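Local structure of ADP-ribosyltransferase (Staphylococcus aureus, 1OJZ) at residues V81-L86 and S137-V142; L87-L92 and G149-L154. The protein transfers the ADP-ribose moiety of NAD+ to target proteins as a mono-ADP-ribosyltransferase, probably an exoenzyme of the bacterial toxin family. All blocks are in the same frame, centred on the assembly; numbering follows the deposited sequence.

Contacts 1 and 2 border the same NAD, their centres about 13 Å apart. Along the chain their segments alternate: 81-86, 87-92, 137-142, 149-154. Strand 81-87 runs out of contact 1 into contact 2 and is an outermost strand of the five-stranded mixed sheet; 152-158 is its antiparallel neighbour there, whereas 137-140 belongs to a separate three-stranded antiparallel sheet. Contact 1 therefore joins the two sheets; contact 2 pairs L87 with I152 within the five-stranded one and continues into the loop after it. They meet through L86 O and R150 NH1 at 2.8 Å, a probable hydrogen bond. Contact 1 holds the nicotinamide amide and, through R85, the adenosine-side phosphate, contact 2 the adenosine ribose and nicotinamide-side phosphate.

Contact 1. Residues V81-L86 and S137-V142. With NAD (nicotinamide-adenine-dinucleotide), chain B.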
loop_
_atom_site.group_PDB
_atom_site.type_symbol
_atom_site.label_atom_id
_atom_site.label_comp_id
_atom_site.label_asym_id
_atom_site.label_seq_id
_atom_site.Cartn_x
_atom_site.Cartn_y
_atom_site.Cartn_z
ATOM N N VAL A 81 7.489 9.839 5.452
ATOM C CA VAL A 81 8.160 8.867 4.588
ATOM C C VAL A 81 7.302 8.336 3.439
ATOM O O VAL A 81 6.068 8.310 3.520
ATOM C CB VAL A 81 8.662 7.650 5.434
ATOM C CG1 VAL A 81 7.499 7.020 6.174
ATOM C CG2 VAL A 81 9.333 6.608 4.550
ATOM N N TYR A 82 7.973 7.925 2.367
ATOM C CA TYR A 82 7.297 7.354 1.205
ATOM C C TYR A 82 7.350 5.832 1.257
ATOM O O TYR A 82 8.385 5.245 1.592
ATOM C CB TYR A 82 7.960 7.801 -0.107
ATOM C CG TYR A 82 7.559 9.172 -0.612
ATOM C CD1 TYR A 82 8.428 10.257 -0.505
ATOM C CD2 TYR A 82 6.311 9.381 -1.202
ATOM C CE1 TYR A 82 8.067 11.520 -0.976
ATOM C CE2 TYR A 82 5.936 10.637 -1.672
ATOM C CZ TYR A 82 6.819 11.700 -1.557
ATOM O OH TYR A 82 6.458 12.948 -2.013
ATOM N N VAL A 83 6.224 5.195 0.951
ATOM C CA VAL A 83 6.166 3.744 0.884
ATOM C C VAL A 83 5.552 3.462 -0.477
ATOM O O VAL A 83 4.811 4.293 -1.016
ATOM C CB VAL A 83 5.295 3.121 1.992
ATOM C CG1 VAL A 83 5.958 3.348 3.354
ATOM C CG2 VAL A 83 3.880 3.710 1.948
ATOM N N TYR A 84 5.852 2.297 -1.033
ATOM C CA TYR A 84 5.355 1.962 -2.356
ATOM C C TYR A 84 4.415 0.767 -2.417
ATOM O O TYR A 84 4.726 -0.314 -1.925
ATOM C CB TYR A 84 6.541 1.735 -3.298
ATOM C CG TYR A 84 7.451 2.940 -3.400
ATOM C CD1 TYR A 84 8.389 3.222 -2.404
ATOM C CD2 TYR A 84 7.331 3.830 -4.462
ATOM C CE1 TYR A 84 9.184 4.370 -2.468
ATOM C CE2 TYR A 84 8.110 4.971 -4.539
ATOM C CZ TYR A 84 9.034 5.241 -3.541
ATOM O OH TYR A 84 9.783 6.397 -3.620
ATOM N N ARG A 85 3.257 0.985 -3.031
ATOM C CA ARG A 85 2.274 -0.067 -3.196
ATOM C C ARG A 85 2.278 -0.428 -4.687
ATOM O O ARG A 85 1.768 0.323 -5.522
ATOM C CB ARG A 85 0.888 0.424 -2.739
ATOM C CG ARG A 85 -0.161 -0.689 -2.672
ATOM C CD ARG A 85 -1.512 -0.239 -2.109
ATOM N NE ARG A 85 -2.467 -1.352 -2.098
ATOM C CZ ARG A 85 -3.789 -1.212 -2.155
ATOM N NH1 ARG A 85 -4.334 -0.001 -2.219
ATOM N NH2 ARG A 85 -4.567 -2.285 -2.182
ATOM N N LEU A 86 2.895 -1.559 -5.022
ATOM C CA LEU A 86 2.952 -1.998 -6.409
ATOM C C LEU A 86 1.643 -2.691 -6.761
ATOM O O LEU A 86 1.187 -3.580 -6.046
ATOM C CB LEU A 86 4.152 -2.924 -6.622
ATOM C CG LEU A 86 5.475 -2.185 -6.865
ATOM C CD1 LEU A 86 5.721 -1.161 -5.756
ATOM C CD2 LEU A 86 6.623 -3.184 -6.926
ATOM N N SER A 137 -3.543 -1.946 3.525
ATOM C CA SER A 137 -2.648 -1.603 2.425
ATOM C C SER A 137 -1.247 -2.170 2.646
ATOM O O SER A 137 -0.509 -1.728 3.538
ATOM C CB SER A 137 -2.555 -0.081 2.244
ATOM O OG SER A 137 -3.776 0.476 1.775
ATOM N N SER A 138 -0.888 -3.149 1.818
ATOM C CA SER A 138 0.416 -3.791 1.892
ATOM C C SER A 138 1.395 -3.015 1.012
ATOM O O SER A 138 1.260 -2.995 -0.213
ATOM C CB SER A 138 0.302 -5.235 1.395
ATOM O OG SER A 138 1.544 -5.908 1.508
ATOM N N THR A 139 2.389 -2.394 1.633
ATOM C CA THR A 139 3.362 -1.595 0.892
ATOM C C THR A 139 4.804 -1.982 1.193
ATOM O O THR A 139 5.068 -2.824 2.053
ATOM C CB THR A 139 3.202 -0.101 1.227
ATOM O OG1 THR A 139 3.565 0.117 2.601
ATOM C CG2 THR A 139 1.746 0.351 1.005
ATOM N N GLN A 140 5.733 -1.353 0.476
ATOM C CA GLN A 140 7.155 -1.608 0.673
ATOM C C GLN A 140 7.936 -0.306 0.863
ATOM O O GLN A 140 7.695 0.689 0.164
ATOM C CB GLN A 140 7.720 -2.434 -0.500
ATOM C CG GLN A 140 7.242 -2.038 -1.884
ATOM C CD GLN A 140 7.509 -3.116 -2.937
ATOM O OE1 GLN A 140 8.655 -3.416 -3.265
ATOM N NE2 GLN A 140 6.439 -3.704 -3.466
ATOM N N LEU A 141 8.843 -0.314 1.841
ATOM C CA LEU A 141 9.677 0.848 2.169
ATOM C C LEU A 141 10.628 1.159 1.030
ATOM O O LEU A 141 11.040 2.297 0.845
ATOM C CB LEU A 141 10.521 0.581 3.424
ATOM C CG LEU A 141 10.244 1.336 4.724
ATOM C CD1 LEU A 141 11.383 1.048 5.706
ATOM C CD2 LEU A 141 10.129 2.830 4.464
ATOM N N VAL A 142 11.008 0.119 0.299
ATOM C CA VAL A 142 11.913 0.265 -0.830
ATOM C C VAL A 142 11.205 -0.269 -2.061
ATOM O O VAL A 142 10.846 -1.448 -2.122
ATOM C CB VAL A 142 13.213 -0.537 -0.612
ATOM C CG1 VAL A 142 14.126 -0.398 -1.833
ATOM C CG2 VAL A 142 13.912 -0.050 0.648
HETATM P PA NAD B . -3.911 -6.590 -2.714
HETATM O O1A NAD B . -3.581 -5.187 -3.031
HETATM O O2A NAD B . -4.922 -6.873 -1.660
HETATM O O5B NAD B . -4.330 -7.322 -4.070
HETATM C C5B NAD B . -5.399 -6.785 -4.866
HETATM C C4B NAD B . -5.001 -6.856 -6.316
HETATM O O4B NAD B . -6.131 -6.188 -6.981
HETATM C C3B NAD B . -3.720 -6.045 -6.670
HETATM O O3B NAD B . -2.827 -6.926 -7.409
HETATM C C2B NAD B . -4.147 -4.844 -7.483
HETATM O O2B NAD B . -3.642 -4.681 -8.753
HETATM C C1B NAD B . -5.703 -4.880 -7.378
HETATM N N9A NAD B . -6.201 -3.934 -6.365
HETATM C C8A NAD B . -5.691 -3.447 -5.152
HETATM N N7A NAD B . -6.478 -2.590 -4.548
HETATM C C5A NAD B . -7.553 -2.437 -5.319
HETATM C C6A NAD B . -8.767 -1.628 -5.180
HETATM N N6A NAD B . -8.972 -0.833 -4.151
HETATM N N1A NAD B . -9.669 -1.759 -6.228
HETATM C C2A NAD B . -9.515 -2.553 -7.306
HETATM N N3A NAD B . -8.377 -3.351 -7.481
HETATM C C4A NAD B . -7.419 -3.263 -6.466
HETATM O O3 NAD B . -2.586 -7.350 -2.316
HETATM P PN NAD B . -1.120 -7.350 -3.009
HETATM O O1N NAD B . -0.650 -5.964 -3.081
HETATM O O2N NAD B . -1.254 -8.133 -4.273
HETATM O O5D NAD B . -0.282 -8.082 -1.855
HETATM C C5D NAD B . -0.501 -9.477 -1.530
HETATM C C4D NAD B . 0.741 -10.024 -0.925
HETATM O O4D NAD B . 1.919 -9.226 -1.384
HETATM C C3D NAD B . 0.797 -9.957 0.646
HETATM O O3D NAD B . 1.218 -11.233 1.186
HETATM C C2D NAD B . 1.846 -8.872 0.960
HETATM O O2D NAD B . 2.462 -9.112 2.202
HETATM C C1D NAD B . 2.816 -8.976 -0.282
HETATM N N1N NAD B . 3.676 -7.757 -0.615
HETATM C C2N NAD B . 3.105 -6.802 -1.555
HETATM C C3N NAD B . 3.412 -5.489 -1.564
HETATM C C7N NAD B . 2.818 -4.546 -2.582
HETATM O O7N NAD B . 3.458 -3.502 -2.852
HETATM N N7N NAD B . 1.659 -4.849 -3.180
HETATM C C4N NAD B . 4.389 -4.899 -0.558
HETATM C C5N NAD B . 4.381 -5.724 0.695
HETATM C C6N NAD B . 4.318 -7.137 0.539
HETATM O O HOH W 1 10.978 4.784 0.994
HETATM O O HOH W 2 -3.494 2.143 -0.599
HETATM O O HOH W 3 -1.020 -3.769 -1.658
#
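The Y84 ring meets Q140 with its edge: Q140 O lies in the ring plane, 3.7 Å from Y84 CD1. The R85 guanidinium has S137 OG over one face, offset toward the rim, and a water in its plane at the edge. That water accepts from NE and lies near both S138 O and O1N of NAD; a second water lies between S137 OG and NH1, its bond to NH1 weak. Extended from CG to NE, with CG opposite the backbone N (chi1 -171°), R85 reaches the diphosphate, where NH2 donates to O1A of NAD at 3.2 Å, while NH1 forms a salt bridge with E133.

The backbones form a single antiparallel, hydrogen-bonded bridge: Y84 N to Q140 O is 2.7 Å with an N-H...O angle of 168°, and Q140 N to Y84 O is 2.8 Å. The strand axes cross at 114°.

Both polar atoms of the nicotinamide amide are bonded. Its O7N accepts from L86 N at 3.0 Å and from Q140 NE2 at 3.1 Å, while N7N donates to L86 O. Q140 NE2 also lies 3.5 Å from L86 CD1, and OE1 is bonded to A146 N, which helps fix the rotation of the Q140 side-chain amide. R85, L86 and Q140, beside the bridge, form the nicotinamide and phosphate part of the NAD site.

L141 CD2 packs on V81 CG2 at 3.9 Å. Both side chains touch W15 of helix 9-23, V83 and L141 touch V181 of strand 180-183, and V83 and R85 bond through their backbones to strand 152-158.

Contact 2. Residues L87-L92 and G149-L154; sequences LNLDYL and GRPIEL. With NAD (nicotinamide-adenine-dinucleotide), chain B.
R150 and N88 meet beside the ligand: R150 CG lies 3.4 Å from N88 OD1, and N88 ND2 sits over one guanidinium face, offset toward the rim, with the two planes 61° apart. O3B of NAD lies over that same face, and O2N is in the guanidinium plane at the edge. R150 NH2 donates to O2N at 2.8 Å, and NH1 donates to it as well; the NH1 bond to O1N is weak. N88 N donates to the ribose O2B at 2.8 Å. D90 OD2 lies implausibly close to O2B, so that detail is doubtful.

Behind this shell, L87 and I152 form an antiparallel hydrogen-bonded pair, with L87 N to I152 O at 2.8 Å and 170°. With CG1 anti to the carbonyl carbon (chi1 -61°), I152 carries CD1 to 3.7 Å from L92 CG and 4.1 Å from Y91 CD2. L89 CD2 packs on P151 CB at 3.6 Å. Y91 has L87 CD1 over one ring face and the adenine C5A at its edge; its OH bonds to Y189.

The 3-10 segment that begins at L89, one residue after strand 81-87, carries D90; N88, D90 and R150 are NAD-binding residues forming the adenosine-ribose and phosphate part of the site in this ADP-ribosyltransferase fold.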
loop_
_atom_site.group_PDB
_atom_site.type_symbol
_atom_site.label_atom_id
_atom_site.label_comp_id
_atom_site.label_asym_id
_atom_site.label_seq_id
_atom_site.Cartn_x
_atom_site.Cartn_y
_atom_site.Cartn_z
ATOM N N LEU A 87 1.033 -2.270 -7.864
ATOM C CA LEU A 87 -0.252 -2.821 -8.264
ATOM C C LEU A 87 -0.315 -3.211 -9.737
ATOM O O LEU A 87 0.506 -2.772 -10.546
ATOM C CB LEU A 87 -1.347 -1.788 -7.968
ATOM C CG LEU A 87 -1.430 -1.289 -6.521
ATOM C CD1 LEU A 87 -2.149 0.060 -6.478
ATOM C CD2 LEU A 87 -2.139 -2.324 -5.663
ATOM N N ASN A 88 -1.303 -4.042 -10.066
ATOM C CA ASN A 88 -1.535 -4.490 -11.432
ATOM C C ASN A 88 -2.561 -3.531 -12.057
ATOM O O ASN A 88 -3.174 -2.724 -11.354
ATOM C CB ASN A 88 -2.062 -5.932 -11.438
ATOM C CG ASN A 88 -1.043 -6.928 -10.893
ATOM O OD1 ASN A 88 0.098 -6.965 -11.343
ATOM N ND2 ASN A 88 -1.454 -7.735 -9.922
ATOM N N LEU A 89 -2.751 -3.620 -13.369
ATOM C CA LEU A 89 -3.676 -2.733 -14.064
ATOM C C LEU A 89 -5.131 -2.877 -13.658
ATOM O O LEU A 89 -5.930 -1.972 -13.905
ATOM C CB LEU A 89 -3.541 -2.907 -15.578
ATOM C CG LEU A 89 -2.159 -2.572 -16.154
ATOM C CD1 LEU A 89 -2.233 -2.580 -17.673
ATOM C CD2 LEU A 89 -1.689 -1.212 -15.659
ATOM N N ASP A 90 -5.482 -3.996 -13.032
ATOM C CA ASP A 90 -6.859 -4.202 -12.592
ATOM C C ASP A 90 -7.278 -3.091 -11.626
ATOM O O ASP A 90 -8.456 -2.751 -11.523
ATOM C CB ASP A 90 -7.010 -5.566 -11.905
ATOM C CG ASP A 90 -6.056 -5.748 -10.743
ATOM O OD1 ASP A 90 -6.164 -6.770 -10.033
ATOM O OD2 ASP A 90 -5.194 -4.869 -10.539
ATOM N N TYR A 91 -6.300 -2.530 -10.923
ATOM C CA TYR A 91 -6.543 -1.456 -9.967
ATOM C C TYR A 91 -7.282 -0.298 -10.622
ATOM O O TYR A 91 -8.138 0.329 -10.002
ATOM C CB TYR A 91 -5.209 -0.963 -9.391
ATOM C CG TYR A 91 -5.280 0.348 -8.639
ATOM C CD1 TYR A 91 -5.730 0.401 -7.319
ATOM C CD2 TYR A 91 -4.888 1.540 -9.251
ATOM C CE1 TYR A 91 -5.783 1.615 -6.625
ATOM C CE2 TYR A 91 -4.936 2.750 -8.575
ATOM C CZ TYR A 91 -5.382 2.788 -7.262
ATOM O OH TYR A 91 -5.418 3.998 -6.598
ATOM N N LEU A 92 -6.958 -0.035 -11.884
ATOM C CA LEU A 92 -7.563 1.062 -12.628
ATOM C C LEU A 92 -9.037 0.891 -12.977
ATOM O O LEU A 92 -9.676 1.837 -13.432
ATOM C CB LEU A 92 -6.792 1.311 -13.917
ATOM C CG LEU A 92 -5.311 1.652 -13.808
ATOM C CD1 LEU A 92 -4.720 1.635 -15.198
ATOM C CD2 LEU A 92 -5.120 3.003 -13.145
ATOM N N GLY A 149 7.906 -6.369 -10.734
ATOM C CA GLY A 149 7.482 -6.427 -12.122
ATOM C C GLY A 149 6.140 -5.777 -12.425
ATOM O O GLY A 149 5.809 -5.566 -13.597
ATOM N N ARG A 150 5.368 -5.449 -11.387
ATOM C CA ARG A 150 4.046 -4.841 -11.572
ATOM C C ARG A 150 4.058 -3.476 -12.272
ATOM O O ARG A 150 4.949 -2.657 -12.055
ATOM C CB ARG A 150 3.316 -4.741 -10.230
ATOM C CG ARG A 150 2.901 -6.092 -9.660
ATOM C CD ARG A 150 2.079 -5.923 -8.388
ATOM N NE ARG A 150 1.437 -7.174 -7.993
ATOM C CZ ARG A 150 0.611 -7.305 -6.960
ATOM N NH1 ARG A 150 0.318 -6.258 -6.199
ATOM N NH2 ARG A 150 0.070 -8.489 -6.689
ATOM N N PRO A 151 3.042 -3.218 -13.120
ATOM C CA PRO A 151 2.834 -2.000 -13.915
ATOM C C PRO A 151 2.697 -0.682 -13.158
ATOM O O PRO A 151 3.309 0.324 -13.522
ATOM C CB PRO A 151 1.559 -2.313 -14.701
ATOM C CG PRO A 151 1.517 -3.797 -14.737
ATOM C CD PRO A 151 1.941 -4.166 -13.354
ATOM N N ILE A 152 1.884 -0.685 -12.109
ATOM C CA ILE A 152 1.637 0.532 -11.347
ATOM C C ILE A 152 2.389 0.620 -10.034
ATOM O O ILE A 152 2.543 -0.363 -9.321
ATOM C CB ILE A 152 0.132 0.676 -11.029
ATOM C CG1 ILE A 152 -0.658 0.767 -12.337
ATOM C CG2 ILE A 152 -0.124 1.915 -10.164
ATOM C CD1 ILE A 152 -2.144 0.552 -12.154
ATOM N N GLU A 153 2.856 1.820 -9.726
ATOM C CA GLU A 153 3.539 2.053 -8.472
ATOM C C GLU A 153 2.805 3.195 -7.789
ATOM O O GLU A 153 2.845 4.334 -8.244
ATOM C CB GLU A 153 4.998 2.435 -8.700
ATOM C CG GLU A 153 5.739 2.753 -7.410
ATOM C CD GLU A 153 7.185 3.134 -7.649
ATOM O OE1 GLU A 153 7.973 2.252 -8.053
ATOM O OE2 GLU A 153 7.529 4.318 -7.440
ATOM N N LEU A 154 2.106 2.876 -6.711
ATOM C CA LEU A 154 1.377 3.886 -5.965
ATOM C C LEU A 154 2.378 4.428 -4.942
ATOM O O LEU A 154 2.658 3.771 -3.948
ATOM C CB LEU A 154 0.185 3.240 -5.246
ATOM C CG LEU A 154 -1.062 4.060 -4.905
ATOM C CD1 LEU A 154 -1.896 3.282 -3.892
ATOM C CD2 LEU A 154 -0.677 5.422 -4.364
HETATM P PA NAD B . -3.911 -6.590 -2.714
HETATM O O1A NAD B . -3.581 -5.187 -3.031
HETATM O O2A NAD B . -4.922 -6.873 -1.660
HETATM O O5B NAD B . -4.330 -7.322 -4.070
HETATM C C5B NAD B . -5.399 -6.785 -4.866
HETATM C C4B NAD B . -5.001 -6.856 -6.316
HETATM O O4B NAD B . -6.131 -6.188 -6.981
HETATM C C3B NAD B . -3.720 -6.045 -6.670
HETATM O O3B NAD B . -2.827 -6.926 -7.409
HETATM C C2B NAD B . -4.147 -4.844 -7.483
HETATM O O2B NAD B . -3.642 -4.681 -8.753
HETATM C C1B NAD B . -5.703 -4.880 -7.378
HETATM N N9A NAD B . -6.201 -3.934 -6.365
HETATM C C8A NAD B . -5.691 -3.447 -5.152
HETATM N N7A NAD B . -6.478 -2.590 -4.548
HETATM C C5A NAD B . -7.553 -2.437 -5.319
HETATM C C6A NAD B . -8.767 -1.628 -5.180
HETATM N N6A NAD B . -8.972 -0.833 -4.151
HETATM N N1A NAD B . -9.669 -1.759 -6.228
HETATM C C2A NAD B . -9.515 -2.553 -7.306
HETATM N N3A NAD B . -8.377 -3.351 -7.481
HETATM C C4A NAD B . -7.419 -3.263 -6.466
HETATM O O3 NAD B . -2.586 -7.350 -2.316
HETATM P PN NAD B . -1.120 -7.350 -3.009
HETATM O O1N NAD B . -0.650 -5.964 -3.081
HETATM O O2N NAD B . -1.254 -8.133 -4.273
HETATM O O5D NAD B . -0.282 -8.082 -1.855
HETATM C C5D NAD B . -0.501 -9.477 -1.530
HETATM C C4D NAD B . 0.741 -10.024 -0.925
HETATM O O4D NAD B . 1.919 -9.226 -1.384
HETATM C C3D NAD B . 0.797 -9.957 0.646
HETATM O O3D NAD B . 1.218 -11.233 1.186
HETATM C C2D NAD B . 1.846 -8.872 0.960
HETATM O O2D NAD B . 2.462 -9.112 2.202
HETATM C C1D NAD B . 2.816 -8.976 -0.282
HETATM N N1N NAD B . 3.676 -7.757 -0.615
HETATM C C2N NAD B . 3.105 -6.802 -1.555
HETATM C C3N NAD B . 3.412 -5.489 -1.564
HETATM C C7N NAD B . 2.818 -4.546 -2.582
HETATM O O7N NAD B . 3.458 -3.502 -2.852
HETATM N N7N NAD B . 1.659 -4.849 -3.180
HETATM C C4N NAD B . 4.389 -4.899 -0.558
HETATM C C5N NAD B . 4.381 -5.724 0.695
HETATM C C6N NAD B . 4.318 -7.137 0.539
#